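Local coordinates for protein 4-oxalocrotonate decarboxylase NahK (Pseudomonas putida, PDB 5D2J) that catalyses the decarboxylation of (3E)-2-oxohex-3-enedioate to 2-oxopent-4-enoate and carbon dioxide, a step in aromatic hydrocarbon breakdown, at residues G67-L72 with G89-Y94; P111-E116 with V146-S151; D150-N155 with S169-I174. The protein carries 1 engineered substitution. One frame throughout, in Å; residues are numbered along the deposited sequence.

How the contacts relate
All three contacts are buried, and all reach the same branched mixed sheet and the same hexanedioic acid. Contact 1 and contact 2 are antiparallel strand pairs, the first nearer the centre of the chain. Contact 3 instead joins a loop to segment 169-174, much of which is strand, and it grows out of contact 2, with which it shares Asp-150 and Ser-151; strands 139-149 and 170-175 are neighbours in the sheet. The chemistry differs with place: contact 1 is mainly backbone and aliphatic and sends one lysine into the site, contact 2 carries the magnesium carboxylates, and contact 3 is polar and water-bridged. A salt bridge between Lys-69 and Glu-147 ties contact 1 to contact 2.

Contact 1. Residues G67-L72 with G89-Y94; sequences GLKMGL and GFLADY. With 0L1 (hexanedioic acid), chain E.
Leu-91 lays its side chain over Gly-67 and against Lys-69 where strands 67-71 and 89-92 run antiparallel, a pairing within the large mixed sheet of this fumarylacetoacetate-hydrolase-type fold. Three of the four ladder bonds are good and the fourth is weak. Lys-69 N gives a nearly straight bond to Gly-89 O (2.9 Å, 168° at the hydrogen), and Gly-89 N returns one to Lys-69 O. At the other hydrogen-bonded pair Leu-91 N reaches Gly-67 O at 2.8 Å, but the bond from Gly-67 N to Leu-91 O is weak, at 3.4 Å. The tight face is the one carrying Lys-69 and Leu-91. CB and CG of Leu-91 sit by the Gly-67 carbonyl, its CD1 lies 3.6 Å from Leu-68 O, and its CD2 meets Lys-69 CG at 3.9 Å, the two side chains crossing at about a right angle. The two glycines probably allow this closeness: a CB on Gly-67 would crowd Leu-91 CD1, and one on Gly-89 would press on Lys-69 CD. Met-238 of strand 236-238 packs on both side chains. The opposite face is looser, since Leu-68 CD2 and Phe-90 CB come no nearer than 4.2 Å and the Phe-90 ring packs on helix 44-60 instead. Past Ala-92 the chain leaves the sheet in a 3-10 turn, and Asp-93 and Tyr-94 are partly exposed. Lys-69 takes CG into the crowded position between backbone N and carbonyl carbon (chi1 48°) and bends at each later torsion, which carries CD over Gly-89 N and turns the amine to the active site. There Glu-147 forms a salt bridge with it and Ala-168 O accepts a hydrogen bond, while Lys-69 NZ donates to carboxylate atom O2 of the hexanedioic acid at 2.9 Å.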
loop_
_atom_site.group_PDB
_atom_site.type_symbol
_atom_site.label_atom_id
_atom_site.label_comp_id
_atom_site.label_asym_id
_atom_site.label_seq_id
_atom_site.Cartn_x
_atom_site.Cartn_y
_atom_site.Cartn_z
ATOM N N GLY A 67 1.039 -8.098 -5.804
ATOM C CA GLY A 67 2.054 -7.257 -5.198
ATOM C C GLY A 67 1.890 -7.026 -3.712
ATOM O O GLY A 67 1.029 -7.620 -3.061
ATOM N N LEU A 68 2.741 -6.156 -3.181
ATOM C CA LEU A 68 2.717 -5.778 -1.777
ATOM C C LEU A 68 2.846 -4.258 -1.725
ATOM O O LEU A 68 3.372 -3.639 -2.652
ATOM C CB LEU A 68 3.914 -6.399 -1.051
ATOM C CG LEU A 68 4.037 -7.923 -1.092
ATOM C CD1 LEU A 68 5.405 -8.357 -0.574
ATOM C CD2 LEU A 68 2.914 -8.536 -0.281
ATOM N N LYS A 69 2.368 -3.660 -0.643
ATOM C CA LYS A 69 2.533 -2.221 -0.459
ATOM C C LYS A 69 3.144 -1.925 0.896
ATOM O O LYS A 69 3.061 -2.736 1.815
ATOM C CB LYS A 69 1.208 -1.461 -0.641
ATOM C CG LYS A 69 -0.011 -2.017 0.097
ATOM C CD LYS A 69 -0.213 -1.403 1.486
ATOM C CE LYS A 69 -0.320 0.131 1.465
ATOM N NZ LYS A 69 -1.712 0.695 1.356
ATOM N N MET A 70 3.774 -0.765 1.002
ATOM C CA MET A 70 4.324 -0.303 2.263
ATOM C C MET A 70 3.573 0.940 2.700
ATOM O O MET A 70 3.290 1.827 1.882
ATOM C CB MET A 70 5.815 0.002 2.110
ATOM C CG MET A 70 6.667 -1.255 2.025
ATOM S SD MET A 70 6.915 -1.998 3.652
ATOM C CE MET A 70 8.197 -0.918 4.267
ATOM N N GLY A 71 3.250 1.005 3.985
ATOM C CA GLY A 71 2.569 2.161 4.544
ATOM C C GLY A 71 3.271 2.715 5.771
ATOM O O GLY A 71 4.140 2.053 6.350
ATOM N N LEU A 72 2.889 3.928 6.167
ATOM C CA LEU A 72 3.541 4.633 7.269
ATOM C C LEU A 72 5.037 4.750 6.986
ATOM O O LEU A 72 5.878 4.438 7.831
ATOM C CB LEU A 72 3.292 3.934 8.612
ATOM C CG LEU A 72 1.841 3.557 8.932
ATOM C CD1 LEU A 72 1.693 3.107 10.385
ATOM C CD2 LEU A 72 0.882 4.695 8.617
ATOM N N GLY A 89 1.007 -4.388 3.421
ATOM C CA GLY A 89 -0.229 -5.079 3.107
ATOM C C GLY A 89 -0.056 -5.691 1.733
ATOM O O GLY A 89 0.975 -5.471 1.090
ATOM N N PHE A 90 -1.036 -6.466 1.277
ATOM C CA PHE A 90 -0.925 -7.113 -0.033
ATOM C C PHE A 90 -1.820 -6.425 -1.061
ATOM O O PHE A 90 -2.724 -5.659 -0.706
ATOM C CB PHE A 90 -1.284 -8.598 0.059
ATOM C CG PHE A 90 -2.721 -8.848 0.416
ATOM C CD1 PHE A 90 -3.697 -8.909 -0.572
ATOM C CD2 PHE A 90 -3.096 -9.014 1.742
ATOM C CE1 PHE A 90 -5.028 -9.128 -0.243
ATOM C CE2 PHE A 90 -4.425 -9.238 2.084
ATOM C CZ PHE A 90 -5.394 -9.294 1.091
ATOM N N LEU A 91 -1.561 -6.707 -2.338
ATOM C CA LEU A 91 -2.348 -6.153 -3.437
ATOM C C LEU A 91 -2.969 -7.276 -4.251
ATOM O O LEU A 91 -2.260 -8.116 -4.816
ATOM C CB LEU A 91 -1.471 -5.270 -4.334
ATOM C CG LEU A 91 -0.789 -4.101 -3.633
ATOM C CD1 LEU A 91 0.263 -3.497 -4.550
ATOM C CD2 LEU A 91 -1.827 -3.049 -3.240
ATOM N N ALA A 92 -4.299 -7.314 -4.286
ATOM C CA ALA A 92 -5.012 -8.306 -5.083
ATOM C C ALA A 92 -5.176 -7.807 -6.512
ATOM O O ALA A 92 -5.190 -6.589 -6.757
ATOM C CB ALA A 92 -6.370 -8.604 -4.470
ATOM N N ASP A 93 -5.307 -8.737 -7.457
ATOM C CA ASP A 93 -5.362 -8.356 -8.873
ATOM C C ASP A 93 -6.501 -7.390 -9.244
ATOM O O ASP A 93 -6.311 -6.492 -10.070
ATOM C CB ASP A 93 -5.327 -9.579 -9.805
ATOM C CG ASP A 93 -6.390 -10.629 -9.483
ATOM O OD1 ASP A 93 -7.313 -10.375 -8.674
ATOM O OD2 ASP A 93 -6.311 -11.724 -10.086
ATOM N N TYR A 94 -7.668 -7.552 -8.629
ATOM C CA TYR A 94 -8.790 -6.669 -8.952
ATOM C C TYR A 94 -8.614 -5.253 -8.410
ATOM O O TYR A 94 -9.432 -4.376 -8.709
ATOM C CB TYR A 94 -10.124 -7.273 -8.502
ATOM C CG TYR A 94 -10.303 -7.348 -7.001
ATOM C CD1 TYR A 94 -10.869 -6.291 -6.300
ATOM C CD2 TYR A 94 -9.918 -8.480 -6.291
ATOM C CE1 TYR A 94 -11.043 -6.352 -4.920
ATOM C CE2 TYR A 94 -10.083 -8.555 -4.912
ATOM C CZ TYR A 94 -10.651 -7.484 -4.235
ATOM O OH TYR A 94 -10.828 -7.544 -2.868
HETATM O O1 0L1 E . 0.344 4.444 3.728
HETATM C C2 0L1 E . -0.504 3.596 3.329
HETATM O O2 0L1 E . -0.569 3.309 2.102
HETATM C C3 0L1 E . -1.434 2.924 4.321
HETATM C C4 0L1 E . -2.151 3.967 5.158
HETATM C C5 0L1 E . -3.147 3.273 6.061
HETATM C C6 0L1 E . -3.779 4.254 7.030
HETATM C C7 0L1 E . -4.796 5.137 6.337
HETATM O O4 0L1 E . -5.822 4.624 5.813
HETATM O O3 0L1 E . -4.637 6.391 6.298
#

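Contact 2. Residues P111-E116 with V146-S151; sequences PKIEAE and VEVIDS. With MG (magnesium ion), chain C; 0L1 (hexanedioic acid), chain E.
Glu-147 and Glu-114 face each other as a hydrogen-bonded antiparallel pair of strands 112-116 and 146-149, and with Glu-116 they bind one magnesium ion. From Glu-147 CB, 3.7 Å from Glu-116 OE2, the chain runs out extended, with CG anti to the backbone N (chi1 -165°) and beside Arg-172 O; CD stands 3.3 Å from the magnesium, OE1 ends on the metal at 2.1 Å, and OE2 turns to a salt bridge with Lys-69. Glu-114 OE1, Glu-116 OE2 and Glu-147 OE1 cover one face of an octahedron, opposite water 2, ligand O2 and water 1 in turn. Glu-114 OE1 and Glu-147 OE1 crowd to 3.2 Å because the cation holds them. Ile-149 walls the site: CG2 lies 3.7 Å from Glu-114 OE1, and CD1 is 4.0 Å from Glu-114 CD. With an alanine here, CG2 and CD1 are gone, which would probably open a gap beside Glu-114 and ligand O2 and leave the Glu-114 carboxylate freer to turn. The face of Ile-113 and Val-148 is apolar, their CG2 atoms meeting at 4.0 Å. Beyond the strand end Pro-111 lies alongside Asp-150, whose carboxylate accepts from His-110 N and Ile-109 N. Magnesium held by three glutamates takes ligand O2, consistent with the 2-oxo end of the substrate binding there, where the metal could probably stabilise the enolate formed on loss of carbon dioxide.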
loop_
_atom_site.group_PDB
_atom_site.type_symbol
_atom_site.label_atom_id
_atom_site.label_comp_id
_atom_site.label_asym_id
_atom_site.label_seq_id
_atom_site.Cartn_x
_atom_site.Cartn_y
_atom_site.Cartn_z
ATOM N N PRO A 111 -12.688 7.217 0.000
ATOM C CA PRO A 111 -11.356 7.027 -0.585
ATOM C C PRO A 111 -10.502 8.280 -0.647
ATOM O O PRO A 111 -11.017 9.404 -0.694
ATOM C CB PRO A 111 -11.673 6.548 -2.006
ATOM C CG PRO A 111 -12.985 7.217 -2.326
ATOM C CD PRO A 111 -13.751 7.144 -1.022
ATOM N N LYS A 112 -9.191 8.063 -0.634
ATOM C CA LYS A 112 -8.216 9.123 -0.848
ATOM C C LYS A 112 -7.164 8.588 -1.796
ATOM O O LYS A 112 -7.018 7.376 -1.936
ATOM C CB LYS A 112 -7.527 9.505 0.462
ATOM C CG LYS A 112 -8.410 10.175 1.486
ATOM C CD LYS A 112 -7.588 10.576 2.698
ATOM C CE LYS A 112 -8.482 10.942 3.866
ATOM N NZ LYS A 112 -7.675 11.450 5.003
ATOM N N ILE A 113 -6.409 9.483 -2.429
ATOM C CA ILE A 113 -5.332 9.040 -3.305
ATOM C C ILE A 113 -3.970 9.568 -2.841
ATOM O O ILE A 113 -3.892 10.629 -2.236
ATOM C CB ILE A 113 -5.588 9.453 -4.759
ATOM C CG1 ILE A 113 -5.774 10.967 -4.845
ATOM C CG2 ILE A 113 -6.821 8.731 -5.306
ATOM C CD1 ILE A 113 -5.845 11.470 -6.261
ATOM N N GLU A 114 -2.920 8.793 -3.119
ATOM C CA GLU A 114 -1.533 9.125 -2.784
ATOM C C GLU A 114 -0.725 8.799 -4.020
ATOM O O GLU A 114 -0.929 7.741 -4.618
ATOM C CB GLU A 114 -0.970 8.181 -1.715
ATOM C CG GLU A 114 -1.691 8.050 -0.401
ATOM C CD GLU A 114 -0.983 7.058 0.520
ATOM O OE1 GLU A 114 -1.046 5.823 0.268
ATOM O OE2 GLU A 114 -0.345 7.517 1.488
ATOM N N ALA A 115 0.227 9.655 -4.378
ATOM C CA ALA A 115 1.161 9.307 -5.461
ATOM C C ALA A 115 2.352 8.533 -4.898
ATOM O O ALA A 115 2.867 8.876 -3.835
ATOM C CB ALA A 115 1.637 10.549 -6.166
ATOM N N GLU A 116 2.771 7.470 -5.587
ATOM C CA GLU A 116 3.869 6.631 -5.119
ATOM C C GLU A 116 4.721 6.212 -6.304
ATOM O O GLU A 116 4.363 6.478 -7.459
ATOM C CB GLU A 116 3.333 5.385 -4.393
ATOM C CG GLU A 116 2.190 5.690 -3.423
ATOM C CD GLU A 116 1.971 4.622 -2.366
ATOM O OE1 GLU A 116 2.741 3.641 -2.319
ATOM O OE2 GLU A 116 1.026 4.786 -1.560
ATOM N N VAL A 146 -0.441 5.430 -8.546
ATOM C CA VAL A 146 -1.263 6.200 -7.620
ATOM C C VAL A 146 -2.078 5.207 -6.812
ATOM O O VAL A 146 -2.778 4.365 -7.390
ATOM C CB VAL A 146 -2.213 7.145 -8.368
ATOM C CG1 VAL A 146 -3.153 7.867 -7.383
ATOM C CG2 VAL A 146 -1.413 8.146 -9.178
ATOM N N GLU A 147 -1.976 5.266 -5.483
ATOM C CA GLU A 147 -2.774 4.363 -4.657
ATOM C C GLU A 147 -4.092 5.012 -4.309
ATOM O O GLU A 147 -4.156 6.215 -4.068
ATOM C CB GLU A 147 -2.080 3.962 -3.348
ATOM C CG GLU A 147 -2.783 2.741 -2.706
ATOM C CD GLU A 147 -2.142 2.214 -1.432
ATOM O OE1 GLU A 147 -1.263 2.887 -0.859
ATOM O OE2 GLU A 147 -2.543 1.114 -0.990
ATOM N N VAL A 148 -5.148 4.212 -4.284
ATOM C CA VAL A 148 -6.390 4.665 -3.695
ATOM C C VAL A 148 -6.457 3.926 -2.372
ATOM O O VAL A 148 -6.516 2.697 -2.360
ATOM C CB VAL A 148 -7.607 4.290 -4.564
ATOM C CG1 VAL A 148 -8.898 4.827 -3.934
ATOM C CG2 VAL A 148 -7.435 4.823 -5.990
ATOM N N ILE A 149 -6.398 4.661 -1.259
ATOM C CA ILE A 149 -6.527 4.047 0.065
ATOM C C ILE A 149 -7.924 4.293 0.623
ATOM O O ILE A 149 -8.554 5.320 0.345
ATOM C CB ILE A 149 -5.469 4.542 1.072
ATOM C CG1 ILE A 149 -5.369 6.065 1.065
ATOM C CG2 ILE A 149 -4.108 3.891 0.784
ATOM C CD1 ILE A 149 -4.536 6.633 2.214
ATOM N N ASP A 150 -8.423 3.345 1.404
ATOM C CA ASP A 150 -9.813 3.432 1.823
ATOM C C ASP A 150 -10.003 2.561 3.050
ATOM O O ASP A 150 -10.453 1.422 2.945
ATOM C CB ASP A 150 -10.708 2.939 0.675
ATOM C CG ASP A 150 -12.170 3.244 0.898
ATOM O OD1 ASP A 150 -12.474 4.284 1.507
ATOM O OD2 ASP A 150 -13.024 2.435 0.462
ATOM N N SER A 151 -9.640 3.092 4.212
ATOM C CA SER A 151 -9.740 2.333 5.455
ATOM C C SER A 151 -11.168 1.874 5.680
ATOM O O SER A 151 -12.116 2.639 5.506
ATOM C CB SER A 151 -9.294 3.195 6.633
ATOM O OG SER A 151 -9.510 2.533 7.873
HETATM MG MG MG C . 0.176 4.026 0.166
HETATM O O1 0L1 E . 0.344 4.444 3.728
HETATM C C2 0L1 E . -0.504 3.596 3.329
HETATM O O2 0L1 E . -0.569 3.309 2.102
HETATM C C3 0L1 E . -1.434 2.924 4.321
HETATM C C4 0L1 E . -2.151 3.967 5.158
HETATM C C5 0L1 E . -3.147 3.273 6.061
HETATM C C6 0L1 E . -3.779 4.254 7.030
HETATM C C7 0L1 E . -4.796 5.137 6.337
HETATM O O4 0L1 E . -5.822 4.624 5.813
HETATM O O3 0L1 E . -4.637 6.391 6.298
HETATM O O HOH W 1 1.432 5.155 1.514
HETATM O O HOH W 2 1.663 2.473 -0.169
#

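Contact 3. Residues D150-N155 with S169-I174; sequences DSRYEN and SSTRFI. With 0L1 (hexanedioic acid), chain E.
Arg-152 reaches back from the loop after strand 139-149 to grip the backbone of Ser-170 in the segment that runs on as a strand of the mixed sheet; an ST turn at Ser-151 shapes the loop between. Direct hydrogen bonds come first. Arg-152 NH2 and NH1 both donate, end-on, to the single atom Ser-170 O, at 2.9 Å from NH2 and 3.1 Å from NH1. That oxygen lies in the guanidinium plane, while both nitrogens approach from one face of the carbonyl plane. The arginine gets there because its chain folds back at chi2 and chi3 (56° and 64°), and a salt bridge from NE to Asp-166 helps fix the rotation of the flat group. Nearby, Asp-150 N donates to Ser-169 O at 2.9 Å, in the carbonyl plane, which pins the first residue of the loop to the residue before Ser-170. Within the loop Ser-151 OG accepts from Tyr-153 N at 3.1 Å, closing the ST turn. Waters form the second group. Water 3 lies at the guanidinium edge, accepts from Arg-152 NH2, donates to Asp-150 OD2 at 2.7 Å and also bonds Thr-171 OG1, joining loop and strand through three side chains. Water 4 bridges the two serine hydroxyls, donating to Ser-169 OG at 2.8 Å and pairing with Ser-151 OG. Van der Waals contacts are few: Thr-171 CG2 rests on Asp-150 CB at 3.6 Å, and Ser-151 CB touches Ser-169 OG. The last group is the ligand. Ser-169 turns its hydroxyl anti to its own carbonyl carbon (chi1 -55°), and Ser-169 OG donates to the carboxylate at the end of the hexanedioic acid away from the magnesium, reaching O4 at 2.7 Å.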
loop_
_atom_site.group_PDB
_atom_site.type_symbol
_atom_site.label_atom_id
_atom_site.label_comp_id
_atom_site.label_asym_id
_atom_site.label_seq_id
_atom_site.Cartn_x
_atom_site.Cartn_y
_atom_site.Cartn_z
ATOM N N ASP A 150 -8.423 3.345 1.404
ATOM C CA ASP A 150 -9.813 3.432 1.823
ATOM C C ASP A 150 -10.003 2.561 3.050
ATOM O O ASP A 150 -10.453 1.422 2.945
ATOM C CB ASP A 150 -10.708 2.939 0.675
ATOM C CG ASP A 150 -12.170 3.244 0.898
ATOM O OD1 ASP A 150 -12.474 4.284 1.507
ATOM O OD2 ASP A 150 -13.024 2.435 0.462
ATOM N N SER A 151 -9.640 3.092 4.212
ATOM C CA SER A 151 -9.740 2.333 5.455
ATOM C C SER A 151 -11.168 1.874 5.680
ATOM O O SER A 151 -12.116 2.639 5.506
ATOM C CB SER A 151 -9.294 3.195 6.633
ATOM O OG SER A 151 -9.510 2.533 7.873
ATOM N N ARG A 152 -11.334 0.626 6.091
ATOM C CA ARG A 152 -12.666 0.142 6.420
ATOM C C ARG A 152 -13.145 0.605 7.803
ATOM O O ARG A 152 -14.244 0.255 8.229
ATOM C CB ARG A 152 -12.728 -1.390 6.288
ATOM C CG ARG A 152 -13.103 -1.891 4.885
ATOM C CD ARG A 152 -12.174 -1.367 3.769
ATOM N NE ARG A 152 -10.796 -1.844 3.913
ATOM C CZ ARG A 152 -9.905 -1.881 2.928
ATOM N NH1 ARG A 152 -8.672 -2.332 3.152
ATOM N NH2 ARG A 152 -10.243 -1.458 1.713
ATOM N N TYR A 153 -12.333 1.397 8.501
ATOM C CA TYR A 153 -12.739 1.915 9.806
ATOM C C TYR A 153 -13.397 3.281 9.668
ATOM O O TYR A 153 -12.925 4.119 8.899
ATOM C CB TYR A 153 -11.540 1.966 10.757
ATOM C CG TYR A 153 -10.917 0.603 10.933
ATOM C CD1 TYR A 153 -11.637 -0.426 11.522
ATOM C CD2 TYR A 153 -9.631 0.337 10.486
ATOM C CE1 TYR A 153 -11.087 -1.683 11.676
ATOM C CE2 TYR A 153 -9.071 -0.920 10.636
ATOM C CZ TYR A 153 -9.810 -1.921 11.234
ATOM O OH TYR A 153 -9.271 -3.178 11.385
ATOM N N GLU A 154 -14.487 3.497 10.399
ATOM C CA GLU A 154 -15.259 4.727 10.253
ATOM C C GLU A 154 -14.449 5.960 10.609
ATOM O O GLU A 154 -13.659 5.935 11.560
ATOM C CB GLU A 154 -16.522 4.718 11.115
ATOM C CG GLU A 154 -17.389 5.949 10.853
ATOM C CD GLU A 154 -18.316 6.297 11.990
ATOM O OE1 GLU A 154 -19.019 5.396 12.492
ATOM O OE2 GLU A 154 -18.344 7.486 12.376
ATOM N N ASN A 155 -14.656 7.024 9.829
ATOM C CA ASN A 155 -14.080 8.343 10.074
ATOM C C ASN A 155 -12.588 8.289 10.341
ATOM O O ASN A 155 -12.035 9.162 11.009
ATOM C CB ASN A 155 -14.808 9.051 11.222
ATOM C CG ASN A 155 -16.176 9.567 10.813
ATOM O OD1 ASN A 155 -16.461 9.726 9.625
ATOM N ND2 ASN A 155 -17.025 9.843 11.796
ATOM N N SER A 169 -5.389 -0.555 4.599
ATOM C CA SER A 169 -6.323 0.309 3.862
ATOM C C SER A 169 -6.268 0.158 2.334
ATOM O O SER A 169 -6.809 1.000 1.609
ATOM C CB SER A 169 -6.110 1.780 4.225
ATOM O OG SER A 169 -6.194 1.984 5.627
ATOM N N SER A 170 -5.639 -0.905 1.844
ATOM C CA SER A 170 -5.525 -1.126 0.403
ATOM C C SER A 170 -6.867 -1.350 -0.281
ATOM O O SER A 170 -7.749 -2.025 0.261
ATOM C CB SER A 170 -4.617 -2.320 0.122
ATOM O OG SER A 170 -3.377 -2.149 0.766
ATOM N N THR A 171 -7.017 -0.814 -1.488
ATOM C CA THR A 171 -8.267 -1.032 -2.223
ATOM C C THR A 171 -8.104 -0.911 -3.748
ATOM O O THR A 171 -8.622 -1.743 -4.488
ATOM C CB THR A 171 -9.431 -0.144 -1.658
ATOM O OG1 THR A 171 -10.691 -0.776 -1.905
ATOM C CG2 THR A 171 -9.445 1.253 -2.260
ATOM N N ARG A 172 -7.382 0.110 -4.222
ATOM C CA ARG A 172 -7.107 0.220 -5.657
ATOM C C ARG A 172 -5.721 0.771 -5.858
ATOM O O ARG A 172 -5.182 1.437 -4.977
ATOM C CB ARG A 172 -8.084 1.175 -6.362
ATOM C CG ARG A 172 -9.558 0.821 -6.240
ATOM C CD ARG A 172 -9.932 -0.360 -7.118
ATOM N NE ARG A 172 -11.375 -0.578 -7.086
ATOM C CZ ARG A 172 -11.985 -1.408 -6.251
ATOM N NH1 ARG A 172 -11.278 -2.119 -5.377
ATOM N NH2 ARG A 172 -13.302 -1.525 -6.291
ATOM N N PHE A 173 -5.153 0.520 -7.031
ATOM C CA PHE A 173 -3.963 1.259 -7.438
ATOM C C PHE A 173 -3.973 1.443 -8.948
ATOM O O PHE A 173 -4.500 0.606 -9.682
ATOM C CB PHE A 173 -2.679 0.585 -6.954
ATOM C CG PHE A 173 -2.430 -0.759 -7.557
ATOM C CD1 PHE A 173 -2.994 -1.902 -7.003
ATOM C CD2 PHE A 173 -1.631 -0.887 -8.683
ATOM C CE1 PHE A 173 -2.770 -3.134 -7.561
ATOM C CE2 PHE A 173 -1.392 -2.117 -9.247
ATOM C CZ PHE A 173 -1.962 -3.248 -8.689
ATOM N N ILE A 174 -3.424 2.564 -9.390
ATOM C CA ILE A 174 -3.443 2.948 -10.794
ATOM C C ILE A 174 -2.010 3.112 -11.263
ATOM O O ILE A 174 -1.256 3.901 -10.698
ATOM C CB ILE A 174 -4.162 4.295 -10.992
ATOM C CG1 ILE A 174 -5.506 4.298 -10.255
ATOM C CG2 ILE A 174 -4.372 4.565 -12.478
ATOM C CD1 ILE A 174 -5.962 5.678 -9.807
HETATM O O1 0L1 E . 0.344 4.444 3.728
HETATM C C2 0L1 E . -0.504 3.596 3.329
HETATM O O2 0L1 E . -0.569 3.309 2.102
HETATM C C3 0L1 E . -1.434 2.924 4.321
HETATM C C4 0L1 E . -2.151 3.967 5.158
HETATM C C5 0L1 E . -3.147 3.273 6.061
HETATM C C6 0L1 E . -3.779 4.254 7.030
HETATM C C7 0L1 E . -4.796 5.137 6.337
HETATM O O4 0L1 E . -5.822 4.624 5.813
HETATM O O3 0L1 E . -4.637 6.391 6.298
HETATM O O HOH W 3 -12.447 -0.194 0.132
HETATM O O HOH W 4 -7.489 0.771 7.811
#